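Local coordinates for Lin2118 protein (Listeria innocua, PDB 3OOU), which probably binds specific DNA sequences and regulates transcription through this C-terminal helix-turn-helix domain of a longer response-regulator protein, at residues 16-21 and 55-60; 80-83 and 87-90; 64-69 and 74-79. All blocks are in the same frame, centred on the assembly; numbering follows the deposited sequence.

How the interactions relate
Helix 50-68 ties the three contacts together: it supplies Tyr57 and Arg58 to interaction 1 and Glu65 and Leu66 to interaction 3, and its Asn55 side-chain amide meets the Tyr82 hydroxyl of interaction 2. The centres of interactions 1 and 2 lie about 10 Å apart, those of 2 and 3 about 11 Å, and those of 1 and 3 about 12 Å. Interactions 2 and 3 join where Tyr82 N comes 2.9 Å from Ala77 O, a probable hydrogen bond, and interaction 1 meets 3 where Ser19 CB lies 3.2 Å from Lys79 O. Contacts 2 and 3 both lie in the helix-turn-helix domain, of AraC type.

Interaction 1 of 3, residues 16-21 and 55-60; sequences EHFSEG and NRYRVN
The two backbones come nearest at Phe18 and Arg58, whose CA atoms lie 6.8 Å apart, where a type I beta turn from His17 to Glu20 faces a turn of helix 50-68. Arg58 carries the polar part of the contact. Its chain is extended from CG to NE, and this reach delivers the guanidinium side-on to the carbonyl oxygen of Phe18. NE donates to Phe18 O at 2.7 Å, lying in the carbonyl plane, and NH2 donates to the same oxygen at 2.9 Å, tilted from that plane by 34°. Neither N-H points straight at the oxygen, as expected when two donors of one guanidinium converge on a single acceptor. Glu20 O also sits 2.8 Å from Arg58 NH2, but the angle is too poor for a hydrogen bond; it is a close approach that is probably electrostatically favourable. Two carbonyls thus lie at the edge of the positive group, near its plane.

The apolar part is an offset edge-to-face pair. Tyr57 presents its CD2-CE2 edge to the face of Phe18, with ring centroids 5.4 Å apart and planes at 64°; Tyr57 CE2 touches Phe18 CG at 3.7 Å. Phe18 adopts chi1 75°, which places its ring between backbone N and carbonyl carbon and against Tyr57. Within the turn, in one of the two conformers of Glu20, His17 ND1 donates to Glu20 OE1 at 2.7 Å, from above the carboxylate plane.

Nearby, the Phe18 ring also meets that of Tyr61, and Tyr57 packs on Ile14 and Thr15. The turn after helix 6-17 is in this way held on helix 50-68, an arrangement consistent with the long connecting helix of AraC-type DNA-binding domains.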
loop_
_atom_site.group_PDB
_atom_site.type_symbol
_atom_site.label_atom_id
_atom_site.label_comp_id
_atom_site.label_asym_id
_atom_site.label_seq_id
_atom_site.Cartn_x
_atom_site.Cartn_y
_atom_site.Cartn_z
ATOM N N GLU A 16 0.618 -4.294 -10.100
ATOM C CA GLU A 16 1.844 -4.918 -10.606
ATOM C C GLU A 16 3.067 -4.663 -9.730
ATOM O O GLU A 16 4.006 -5.466 -9.718
ATOM C CB GLU A 16 2.162 -4.402 -12.013
ATOM C CG GLU A 16 0.975 -4.308 -12.949
ATOM C CD GLU A 16 0.911 -5.442 -13.945
ATOM O OE1 GLU A 16 1.710 -6.399 -13.830
ATOM O OE2 GLU A 16 0.055 -5.371 -14.855
ATOM N N HIS A 17 3.066 -3.539 -9.018
ATOM C CA HIS A 17 4.286 -3.044 -8.392
ATOM C C HIS A 17 4.139 -2.645 -6.920
ATOM O O HIS A 17 5.039 -2.020 -6.359
ATOM C CB HIS A 17 4.833 -1.857 -9.200
ATOM C CG HIS A 17 5.124 -2.180 -10.634
ATOM N ND1 HIS A 17 6.168 -2.992 -11.014
ATOM C CD2 HIS A 17 4.509 -1.798 -11.776
ATOM C CE1 HIS A 17 6.184 -3.099 -12.332
ATOM N NE2 HIS A 17 5.189 -2.380 -12.818
ATOM N N PHE A 18 3.025 -3.013 -6.286
ATOM C CA PHE A 18 2.730 -2.538 -4.920
ATOM C C PHE A 18 3.840 -2.799 -3.894
ATOM O O PHE A 18 3.971 -2.053 -2.918
ATOM C CB PHE A 18 1.386 -3.090 -4.414
ATOM C CG PHE A 18 1.431 -4.541 -4.030
ATOM C CD1 PHE A 18 1.692 -4.915 -2.711
ATOM C CD2 PHE A 18 1.223 -5.539 -4.982
ATOM C CE1 PHE A 18 1.750 -6.255 -2.350
ATOM C CE2 PHE A 18 1.270 -6.880 -4.631
ATOM C CZ PHE A 18 1.534 -7.243 -3.310
ATOM N N SER A 19 4.633 -3.850 -4.102
ATOM C CA SER A 19 5.683 -4.204 -3.144
ATOM C C SER A 19 6.983 -3.415 -3.303
ATOM O O SER A 19 7.864 -3.485 -2.444
ATOM C CB SER A 19 5.965 -5.712 -3.162
ATOM O OG SER A 19 6.852 -6.055 -4.209
ATOM N N GLU A 20 7.103 -2.668 -4.401
ATOM C CA GLU A 20 8.303 -1.858 -4.589
ATOM C C GLU A 20 8.090 -0.439 -4.097
ATOM O O GLU A 20 6.964 -0.035 -3.791
ATOM C CB GLU A 20 8.816 -1.896 -6.034
ATOM C CG GLU A 20 7.802 -1.566 -7.096
ATOM C CD GLU A 20 8.340 -1.813 -8.489
ATOM O OE1 GLU A 20 8.007 -2.858 -9.086
ATOM O OE2 GLU A 20 9.114 -0.966 -8.978
ATOM N N GLY A 21 9.190 0.301 -3.962
ATOM C CA GLY A 21 9.128 1.686 -3.528
ATOM C C GLY A 21 8.294 2.450 -4.537
ATOM O O GLY A 21 8.557 2.407 -5.744
ATOM N N ASN A 55 -1.711 2.361 1.022
ATOM C CA ASN A 55 -1.617 1.711 2.331
ATOM C C ASN A 55 -2.692 0.640 2.536
ATOM O O ASN A 55 -2.377 -0.455 3.001
ATOM C CB ASN A 55 -1.636 2.744 3.470
ATOM C CG ASN A 55 -0.274 3.387 3.703
ATOM O OD1 ASN A 55 -0.136 4.619 3.691
ATOM N ND2 ASN A 55 0.736 2.561 3.922
ATOM N N ARG A 56 -3.947 0.933 2.191
ATOM C CA ARG A 56 -4.992 -0.079 2.330
ATOM C C ARG A 56 -4.668 -1.305 1.469
ATOM O O ARG A 56 -4.823 -2.446 1.923
ATOM C CB ARG A 56 -6.380 0.483 2.004
ATOM C CG ARG A 56 -7.518 -0.422 2.495
ATOM C CD ARG A 56 -8.888 0.118 2.111
ATOM N NE ARG A 56 -8.869 0.666 0.764
ATOM C CZ ARG A 56 -8.870 1.962 0.487
ATOM N NH1 ARG A 56 -8.920 2.855 1.467
ATOM N NH2 ARG A 56 -8.829 2.366 -0.772
ATOM N N TYR A 57 -4.203 -1.065 0.242
ATOM C CA TYR A 57 -3.871 -2.137 -0.689
ATOM C C TYR A 57 -2.759 -3.029 -0.111
ATOM O O TYR A 57 -2.867 -4.257 -0.096
ATOM C CB TYR A 57 -3.462 -1.553 -2.056
ATOM C CG TYR A 57 -3.409 -2.583 -3.161
ATOM C CD1 TYR A 57 -4.518 -2.817 -3.973
ATOM C CD2 TYR A 57 -2.255 -3.337 -3.384
ATOM C CE1 TYR A 57 -4.477 -3.773 -4.982
ATOM C CE2 TYR A 57 -2.207 -4.298 -4.391
ATOM C CZ TYR A 57 -3.318 -4.506 -5.189
ATOM O OH TYR A 57 -3.282 -5.466 -6.186
ATOM N N ARG A 58 -1.710 -2.392 0.400
ATOM C CA ARG A 58 -0.576 -3.100 0.976
ATOM C C ARG A 58 -0.938 -3.843 2.252
ATOM O O ARG A 58 -0.501 -4.979 2.459
ATOM C CB ARG A 58 0.552 -2.113 1.246
ATOM C CG ARG A 58 1.225 -1.635 -0.030
ATOM C CD ARG A 58 2.233 -0.542 0.253
ATOM N NE ARG A 58 3.165 -0.412 -0.866
ATOM C CZ ARG A 58 4.070 0.554 -0.988
ATOM N NH1 ARG A 58 4.156 1.512 -0.068
ATOM N NH2 ARG A 58 4.893 0.563 -2.035
ATOM N N VAL A 59 -1.743 -3.209 3.103
ATOM C CA VAL A 59 -2.164 -3.843 4.352
ATOM C C VAL A 59 -3.044 -5.060 4.066
ATOM O O VAL A 59 -2.940 -6.074 4.754
ATOM C CB VAL A 59 -2.842 -2.832 5.314
ATOM C CG1 VAL A 59 -3.537 -3.547 6.467
ATOM C CG2 VAL A 59 -1.809 -1.851 5.853
ATOM N N ASN A 60 -3.881 -4.977 3.032
ATOM C CA ASN A 60 -4.702 -6.133 2.665
ATOM C C ASN A 60 -3.865 -7.338 2.264
ATOM O O ASN A 60 -4.213 -8.465 2.591
ATOM C CB ASN A 60 -5.738 -5.781 1.599
ATOM C CG ASN A 60 -6.941 -5.065 2.184
ATOM O OD1 ASN A 60 -7.189 -5.127 3.392
ATOM N ND2 ASN A 60 -7.685 -4.372 1.338
#

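Interaction 2 of 3, residues 80-83 and 87-90; sequences SGYT and YFYR
Two first torsions bring Phe88 CB and CD1 over one face of the Tyr82 ring: Tyr82 CG lies anti to its carbonyl carbon (chi1 -67°), while Phe88 CG is anti to its backbone nitrogen (chi1 171°). Tyr87, from the preceding position of the same helix, crosses Tyr82 at about a right angle.

Phe88 CD1 is displaced toward the rim of the Tyr82 ring and comes within 3.4 Å of Tyr82 CD2. The ring centroids are 5.0 Å apart and the planes meet at 57°, an oblique pairing that is neither a stack nor a T. The same tyrosine ring receives a CH-pi contact from Phe88 CA, 4.2 Å from its centroid and off-centre, so both the backbone and the side chain of Phe88 rest on the tyrosine. Tyr87 approaches elsewhere: its CD2 reaches Tyr82 CE1 at 4.0 Å, at the edge of that ring and near its plane.

Gly81, with positive phi in a Schellman motif, ends helix 73-79 just before Tyr82. Phe88 also packs on Leu73, Ala77 and Pro100, while Tyr82 touches Arg58 and Val59 of helix 50-68.

The link from helix 73-79 to helix 85-96 is consistent with the turn of a helix-turn-helix, and Tyr82 packs it against helix 85-96. The chemistry implies a contact dominated by dispersion and CH-pi interactions, in which the buried polar end of Tyr82, its hydroxyl, is satisfied not by either aromatic neighbour but by a hydrogen bond with the side-chain amide of Asn55, on helix 50-68.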
loop_
_atom_site.group_PDB
_atom_site.type_symbol
_atom_site.label_atom_id
_atom_site.label_comp_id
_atom_site.label_asym_id
_atom_site.label_seq_id
_atom_site.Cartn_x
_atom_site.Cartn_y
_atom_site.Cartn_z
ATOM N N SER A 80 5.288 -6.603 1.579
ATOM C CA SER A 80 4.063 -5.835 1.376
ATOM C C SER A 80 4.352 -4.404 0.919
ATOM O O SER A 80 3.428 -3.639 0.651
ATOM C CB SER A 80 3.232 -5.820 2.661
ATOM O OG SER A 80 2.998 -7.146 3.114
ATOM N N GLY A 81 5.631 -4.052 0.832
ATOM C CA GLY A 81 6.035 -2.726 0.379
ATOM C C GLY A 81 6.424 -1.726 1.452
ATOM O O GLY A 81 6.469 -0.522 1.182
ATOM N N TYR A 82 6.711 -2.208 2.663
ATOM C CA TYR A 82 7.132 -1.332 3.768
ATOM C C TYR A 82 8.585 -1.532 4.142
ATOM O O TYR A 82 9.036 -2.665 4.335
ATOM C CB TYR A 82 6.284 -1.569 5.016
ATOM C CG TYR A 82 4.851 -1.160 4.841
ATOM C CD1 TYR A 82 4.434 0.147 5.116
ATOM C CD2 TYR A 82 3.917 -2.066 4.361
ATOM C CE1 TYR A 82 3.102 0.526 4.928
ATOM C CE2 TYR A 82 2.599 -1.708 4.178
ATOM C CZ TYR A 82 2.191 -0.417 4.454
ATOM O OH TYR A 82 0.870 -0.095 4.256
ATOM N N THR A 83 9.302 -0.421 4.277
ATOM C CA THR A 83 10.670 -0.444 4.786
ATOM C C THR A 83 10.770 0.248 6.146
ATOM O O THR A 83 11.759 0.078 6.865
ATOM C CB THR A 83 11.653 0.215 3.801
ATOM O OG1 THR A 83 11.268 1.573 3.576
ATOM C CG2 THR A 83 11.670 -0.538 2.473
ATOM N N TYR A 87 6.050 2.950 10.647
ATOM C CA TYR A 87 5.006 3.346 9.705
ATOM C C TYR A 87 4.094 2.168 9.361
ATOM O O TYR A 87 2.873 2.305 9.402
ATOM C CB TYR A 87 5.642 3.950 8.452
ATOM C CG TYR A 87 4.683 4.514 7.431
ATOM C CD1 TYR A 87 3.841 5.588 7.742
ATOM C CD2 TYR A 87 4.645 3.999 6.134
ATOM C CE1 TYR A 87 2.976 6.121 6.786
ATOM C CE2 TYR A 87 3.785 4.524 5.173
ATOM C CZ TYR A 87 2.953 5.580 5.509
ATOM O OH TYR A 87 2.111 6.107 4.557
ATOM N N PHE A 88 4.682 1.009 9.052
ATOM C CA PHE A 88 3.889 -0.203 8.825
ATOM C C PHE A 88 2.956 -0.478 10.004
ATOM O O PHE A 88 1.764 -0.741 9.822
ATOM C CB PHE A 88 4.782 -1.423 8.576
ATOM C CG PHE A 88 4.028 -2.728 8.557
ATOM C CD1 PHE A 88 3.123 -3.007 7.536
ATOM C CD2 PHE A 88 4.214 -3.674 9.565
ATOM C CE1 PHE A 88 2.419 -4.210 7.509
ATOM C CE2 PHE A 88 3.513 -4.891 9.548
ATOM C CZ PHE A 88 2.614 -5.155 8.516
ATOM N N TYR A 89 3.513 -0.412 11.209
ATOM C CA TYR A 89 2.757 -0.651 12.430
ATOM C C TYR A 89 1.530 0.265 12.521
ATOM O O TYR A 89 0.418 -0.207 12.779
ATOM C CB TYR A 89 3.674 -0.471 13.638
ATOM C CG TYR A 89 3.119 -0.996 14.934
ATOM C CD1 TYR A 89 3.099 -2.368 15.207
ATOM C CD2 TYR A 89 2.639 -0.122 15.904
ATOM C CE1 TYR A 89 2.591 -2.852 16.405
ATOM C CE2 TYR A 89 2.131 -0.595 17.106
ATOM C CZ TYR A 89 2.108 -1.957 17.348
ATOM O OH TYR A 89 1.612 -2.412 18.546
ATOM N N ARG A 90 1.735 1.558 12.278
ATOM C CA ARG A 90 0.641 2.540 12.296
ATOM C C ARG A 90 -0.401 2.237 11.224
ATOM O O ARG A 90 -1.609 2.239 11.485
ATOM C CB ARG A 90 1.173 3.959 12.083
ATOM C CG ARG A 90 1.844 4.586 13.286
ATOM C CD ARG A 90 2.077 6.084 13.089
ATOM N NE ARG A 90 2.996 6.388 11.988
ATOM C CZ ARG A 90 4.325 6.383 12.080
ATOM N NH1 ARG A 90 4.927 6.080 13.225
ATOM N NH2 ARG A 90 5.058 6.681 11.017
#

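Interaction 3 of 3, residues 64-69 and 74-79; sequences EELLQT and TIIAGK
Glu65 O, which Ile76 CD1 approaches across the contact, is gripped by two donors of Thr69: OG1 at 2.8 Å and the backbone N at 3.1 Å. They arrive from opposite faces of the carbonyl plane. The hydroxyl gets there because OG1 sits between the threonine's backbone N and carbonyl carbon (chi1 72°), and it thereby ties the side chain back to the last turn of helix 50-68.

Ile76 is the apolar hub. Its CD1 reaches Thr69 OG1 at 3.5 Å and also touches Leu66 CD2, while its CG1 meets Glu65 CG at 3.7 Å. Glu65 bends at chi2 (75°), so its methylenes lie against the isoleucine and its carboxylate turns toward the extended Lys79. The direct salt bridge is long, Glu65 OE1 to Lys79 NZ 3.9 Å, and a water spans it, donating to OE1 at 2.6 Å and accepting from NZ at 3.0 Å. The pairing is largely water-mediated, with Lys79 on the exposed side.

Segments 64-68 and 74-79 run in broadly opposed but inclined directions, 137° apart, with axes 10.2 Å apart at closest approach. Leu66 reaches Phe92 of helix 85-96, and Arg104 of helix 100-107 donates to Leu66 O and Thr69 O. Helix 73-79 packs on the C-terminal end of helix 50-68, with helices 85-96 and 100-107 adjoining.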
loop_
_atom_site.group_PDB
_atom_site.type_symbol
_atom_site.label_atom_id
_atom_site.label_comp_id
_atom_site.label_asym_id
_atom_site.label_seq_id
_atom_site.Cartn_x
_atom_site.Cartn_y
_atom_site.Cartn_z
ATOM N N GLU A 64 -3.236 -11.058 4.843
ATOM C CA GLU A 64 -3.389 -12.421 4.366
ATOM C C GLU A 64 -2.074 -13.187 4.511
ATOM O O GLU A 64 -2.082 -14.347 4.915
ATOM C CB GLU A 64 -3.909 -12.448 2.929
ATOM C CG GLU A 64 -4.206 -13.845 2.411
ATOM C CD GLU A 64 -5.345 -14.534 3.130
ATOM O OE1 GLU A 64 -6.025 -13.894 3.959
ATOM O OE2 GLU A 64 -5.566 -15.728 2.850
ATOM N N GLU A 65 -0.948 -12.532 4.220
ATOM C CA GLU A 65 0.354 -13.177 4.329
ATOM C C GLU A 65 0.647 -13.612 5.776
ATOM O O GLU A 65 1.263 -14.657 6.008
ATOM C CB GLU A 65 1.441 -12.247 3.767
ATOM C CG GLU A 65 2.839 -12.856 3.659
ATOM C CD GLU A 65 3.014 -13.839 2.518
ATOM O OE1 GLU A 65 4.047 -14.533 2.520
ATOM O OE2 GLU A 65 2.154 -13.922 1.611
ATOM N N LEU A 66 0.159 -12.831 6.738
ATOM C CA LEU A 66 0.333 -13.125 8.166
ATOM C C LEU A 66 -0.409 -14.379 8.599
ATOM O O LEU A 66 -0.058 -15.010 9.601
ATOM C CB LEU A 66 -0.149 -11.953 9.018
ATOM C CG LEU A 66 0.806 -10.768 9.122
ATOM C CD1 LEU A 66 0.054 -9.576 9.665
ATOM C CD2 LEU A 66 2.005 -11.117 10.008
ATOM N N LEU A 67 -1.454 -14.726 7.861
ATOM C CA LEU A 67 -2.254 -15.889 8.210
ATOM C C LEU A 67 -1.832 -17.103 7.403
ATOM O O LEU A 67 -1.943 -18.239 7.872
ATOM C CB LEU A 67 -3.739 -15.595 8.004
ATOM C CG LEU A 67 -4.290 -14.352 8.707
ATOM C CD1 LEU A 67 -5.776 -14.230 8.447
ATOM C CD2 LEU A 67 -3.999 -14.377 10.217
ATOM N N GLN A 68 -1.343 -16.864 6.192
ATOM C CA GLN A 68 -0.974 -17.959 5.304
ATOM C C GLN A 68 0.407 -18.516 5.597
ATOM O O GLN A 68 0.720 -19.637 5.208
ATOM C CB GLN A 68 -1.076 -17.536 3.834
ATOM C CG GLN A 68 -2.503 -17.345 3.337
ATOM C CD GLN A 68 -3.373 -18.591 3.466
ATOM O OE1 GLN A 68 -2.878 -19.724 3.531
ATOM N NE2 GLN A 68 -4.683 -18.382 3.503
ATOM N N THR A 69 1.233 -17.725 6.276
ATOM C CA THR A 69 2.597 -18.134 6.583
ATOM C C THR A 69 2.895 -17.940 8.060
ATOM O O THR A 69 2.174 -17.237 8.768
ATOM C CB THR A 69 3.647 -17.329 5.770
ATOM O OG1 THR A 69 3.714 -15.985 6.267
ATOM C CG2 THR A 69 3.305 -17.313 4.278
ATOM N N THR A 74 8.501 -8.607 10.168
ATOM C CA THR A 74 9.292 -7.605 9.463
ATOM C C THR A 74 9.526 -8.037 8.015
ATOM O O THR A 74 9.470 -7.211 7.104
ATOM C CB THR A 74 10.619 -7.333 10.203
ATOM O OG1 THR A 74 10.325 -6.682 11.445
ATOM C CG2 THR A 74 11.543 -6.446 9.384
ATOM N N ILE A 75 9.763 -9.328 7.791
ATOM C CA ILE A 75 9.928 -9.856 6.436
ATOM C C ILE A 75 8.625 -9.685 5.643
ATOM O O ILE A 75 8.629 -9.315 4.473
ATOM C CB ILE A 75 10.397 -11.339 6.456
ATOM C CG1 ILE A 75 11.710 -11.470 7.232
ATOM C CG2 ILE A 75 10.587 -11.873 5.041
ATOM C CD1 ILE A 75 12.395 -12.807 7.084
ATOM N N ILE A 76 7.500 -9.959 6.301
ATOM C CA ILE A 76 6.190 -9.814 5.642
ATOM C C ILE A 76 5.881 -8.354 5.289
ATOM O O ILE A 76 5.367 -8.066 4.198
ATOM C CB ILE A 76 5.051 -10.463 6.452
ATOM C CG1 ILE A 76 5.200 -11.985 6.386
ATOM C CG2 ILE A 76 3.680 -10.019 5.908
ATOM C CD1 ILE A 76 4.350 -12.756 7.379
ATOM N N ALA A 77 6.225 -7.436 6.193
ATOM C CA ALA A 77 6.078 -6.010 5.926
ATOM C C ALA A 77 6.891 -5.613 4.694
ATOM O O ALA A 77 6.414 -4.861 3.841
ATOM C CB ALA A 77 6.507 -5.204 7.132
ATOM N N GLY A 78 8.100 -6.159 4.590
ATOM C CA GLY A 78 8.954 -5.907 3.431
ATOM C C GLY A 78 8.310 -6.383 2.142
ATOM O O GLY A 78 8.309 -5.666 1.134
ATOM N N LYS A 79 7.734 -7.584 2.180
ATOM C CA LYS A 79 7.065 -8.156 1.009
ATOM C C LYS A 79 5.818 -7.369 0.626
ATOM O O LYS A 79 5.352 -7.454 -0.508
ATOM C CB LYS A 79 6.688 -9.609 1.270
ATOM C CG LYS A 79 7.870 -10.542 1.377
ATOM C CD LYS A 79 7.365 -11.918 1.710
ATOM C CE LYS A 79 8.431 -12.962 1.538
ATOM N NZ LYS A 79 7.790 -14.282 1.312
HETATM O O HOH W 1 6.236 -14.102 3.903
#